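Thiol:disulfide interchange protein (Proteus mirabilis, PDB 4OD7) probably acts as a periplasmic disulfide oxidoreductase of the DsbA type, taking part in oxidative protein folding. Local coordinates at residues L83-Q88 with T111-A116. The protein carries 1 engineered substitution. Numbering follows the deposited sequence.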
loop_
_atom_site.group_PDB
_atom_site.type_symbol
_atom_site.label_atom_id
_atom_site.label_comp_id
_atom_site.label_asym_id
_atom_site.label_seq_id
_atom_site.Cartn_x
_atom_site.Cartn_y
_atom_site.Cartn_z
ATOM N N LEU A 83 0.478 -1.960 -15.870
ATOM C CA LEU A 83 -0.030 -1.036 -16.888
ATOM C C LEU A 83 0.339 0.385 -16.521
ATOM O O LEU A 83 0.157 1.279 -17.328
ATOM C CB LEU A 83 -1.546 -1.175 -17.051
ATOM C CG LEU A 83 -1.955 -2.561 -17.565
ATOM C CD1 LEU A 83 -3.409 -2.683 -17.803
ATOM C CD2 LEU A 83 -1.152 -3.001 -18.791
ATOM N N GLY A 84 0.806 0.587 -15.283
ATOM C CA GLY A 84 1.209 1.890 -14.786
ATOM C C GLY A 84 0.028 2.818 -14.598
ATOM O O GLY A 84 0.165 4.035 -14.740
ATOM N N VAL A 85 -1.102 2.264 -14.190
ATOM C CA VAL A 85 -2.335 3.048 -14.076
ATOM C C VAL A 85 -2.858 3.113 -12.643
ATOM O O VAL A 85 -4.042 3.223 -12.409
ATOM C CB VAL A 85 -3.406 2.478 -15.050
ATOM C CG1 VAL A 85 -2.942 2.567 -16.496
ATOM C CG2 VAL A 85 -3.742 1.018 -14.702
ATOM N N GLU A 86 -1.940 2.991 -11.702
ATOM C CA GLU A 86 -2.227 2.999 -10.276
ATOM C C GLU A 86 -3.096 4.195 -9.910
ATOM O O GLU A 86 -4.143 4.042 -9.328
ATOM C CB GLU A 86 -0.930 3.050 -9.469
ATOM C CG GLU A 86 0.055 1.901 -9.681
ATOM C CD GLU A 86 1.139 2.258 -10.695
ATOM O OE1 GLU A 86 0.877 3.090 -11.601
ATOM O OE2 GLU A 86 2.285 1.749 -10.571
ATOM N N ASP A 87 -2.692 5.383 -10.322
ATOM C CA ASP A 87 -3.426 6.579 -9.941
ATOM C C ASP A 87 -4.838 6.675 -10.487
ATOM O O ASP A 87 -5.717 7.261 -9.864
ATOM C CB ASP A 87 -2.659 7.814 -10.438
ATOM C CG ASP A 87 -1.480 8.167 -9.578
ATOM O OD1 ASP A 87 -1.241 7.457 -8.585
ATOM O OD2 ASP A 87 -0.778 9.153 -9.918
ATOM N N GLN A 88 -5.040 6.103 -11.652
ATOM C CA GLN A 88 -6.329 6.090 -12.325
ATOM C C GLN A 88 -7.317 5.072 -11.740
ATOM O O GLN A 88 -8.474 5.362 -11.629
ATOM C CB GLN A 88 -6.133 5.796 -13.829
ATOM C CG GLN A 88 -5.564 6.935 -14.698
ATOM C CD GLN A 88 -4.150 7.410 -14.329
ATOM O OE1 GLN A 88 -3.239 6.615 -14.031
ATOM N NE2 GLN A 88 -3.969 8.724 -14.347
ATOM N N THR A 111 -14.144 -4.771 -15.487
ATOM C CA THR A 111 -14.988 -3.635 -15.897
ATOM C C THR A 111 -14.480 -2.355 -15.287
ATOM O O THR A 111 -14.510 -1.338 -15.931
ATOM C CB THR A 111 -16.459 -3.795 -15.492
ATOM O OG1 THR A 111 -17.018 -4.921 -16.179
ATOM C CG2 THR A 111 -17.226 -2.575 -15.859
ATOM N N THR A 112 -14.022 -2.411 -14.039
ATOM C CA THR A 112 -13.470 -1.244 -13.349
ATOM C C THR A 112 -12.248 -0.629 -14.043
ATOM O O THR A 112 -12.181 0.577 -14.248
ATOM C CB THR A 112 -13.059 -1.632 -11.899
ATOM O OG1 THR A 112 -14.180 -2.214 -11.228
ATOM C CG2 THR A 112 -12.541 -0.420 -11.106
ATOM N N PHE A 113 -11.304 -1.478 -14.426
ATOM C CA PHE A 113 -10.130 -1.044 -15.176
ATOM C C PHE A 113 -10.576 -0.374 -16.495
ATOM O O PHE A 113 -10.125 0.725 -16.809
ATOM C CB PHE A 113 -9.207 -2.208 -15.441
ATOM C CG PHE A 113 -8.260 -2.499 -14.287
ATOM C CD1 PHE A 113 -6.907 -2.209 -14.371
ATOM C CD2 PHE A 113 -8.729 -3.011 -13.098
ATOM C CE1 PHE A 113 -6.051 -2.472 -13.311
ATOM C CE2 PHE A 113 -7.844 -3.295 -12.031
ATOM C CZ PHE A 113 -6.532 -3.009 -12.137
ATOM N N ILE A 114 -11.481 -1.024 -17.237
ATOM C CA ILE A 114 -11.959 -0.493 -18.522
ATOM C C ILE A 114 -12.658 0.870 -18.361
ATOM O O ILE A 114 -12.415 1.769 -19.154
ATOM C CB ILE A 114 -12.921 -1.497 -19.232
ATOM C CG1 ILE A 114 -12.166 -2.777 -19.649
ATOM C CG2 ILE A 114 -13.594 -0.837 -20.435
ATOM C CD1 ILE A 114 -13.054 -3.924 -20.064
ATOM N N ASN A 115 -13.464 1.059 -17.316
ATOM C CA ASN A 115 -14.077 2.364 -17.070
ATOM C C ASN A 115 -13.103 3.449 -16.612
ATOM O O ASN A 115 -13.366 4.635 -16.774
ATOM C CB ASN A 115 -15.119 2.221 -16.026
ATOM C CG ASN A 115 -16.352 1.692 -16.570
ATOM O OD1 ASN A 115 -16.729 2.016 -17.687
ATOM N ND2 ASN A 115 -16.985 0.804 -15.817
ATOM N N ALA A 116 -11.959 3.025 -16.084
ATOM C CA ALA A 116 -10.851 3.926 -15.759
ATOM C C ALA A 116 -9.916 4.144 -16.969
ATOM O O ALA A 116 -8.774 4.590 -16.788
ATOM C CB ALA A 116 -10.063 3.384 -14.575
#
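Val85 and Phe113 supply the apolar side of this contact: CG2 of Val85 lies 4.4 Å from CE1 of Phe113, approaching the ring obliquely. The valine's CA-CB bond points at the opposing segment, whereas Phe113 gets there by the reach of its ring. The same ring also meets Ala76 and Val79 of helix 70-83, Val89 and Leu93 of helix 86-99, and the ring of Tyr123, with planes at about 60°.

Nearer the surface, the touching is between methyl or methylene groups and backbone oxygens. CB of Ala116 comes within 3.9 Å of Gln88 O, and CB of Gln88 within 4.1 Å of Ala116 O. Here the two backbones run closest, with the CA atoms of Gln88 and Ala116 6.1 Å apart. With CG beside its backbone N (chi1 -74°) and the chain bent at chi2, Gln88 carries its amide away from the other segment. No hydrogen bond crosses.

Three helix termini meet here. Gly84, at positive phi (70°), is the C' residue of a Schellman motif (Gly84 N to Ile81 O) closing helix 70-83, and Val85 is the N-cap of helix 86-99; Ala116 follows helix 106-115. This is helix-end packing within the helical part of a DsbA-like thioredoxin fold.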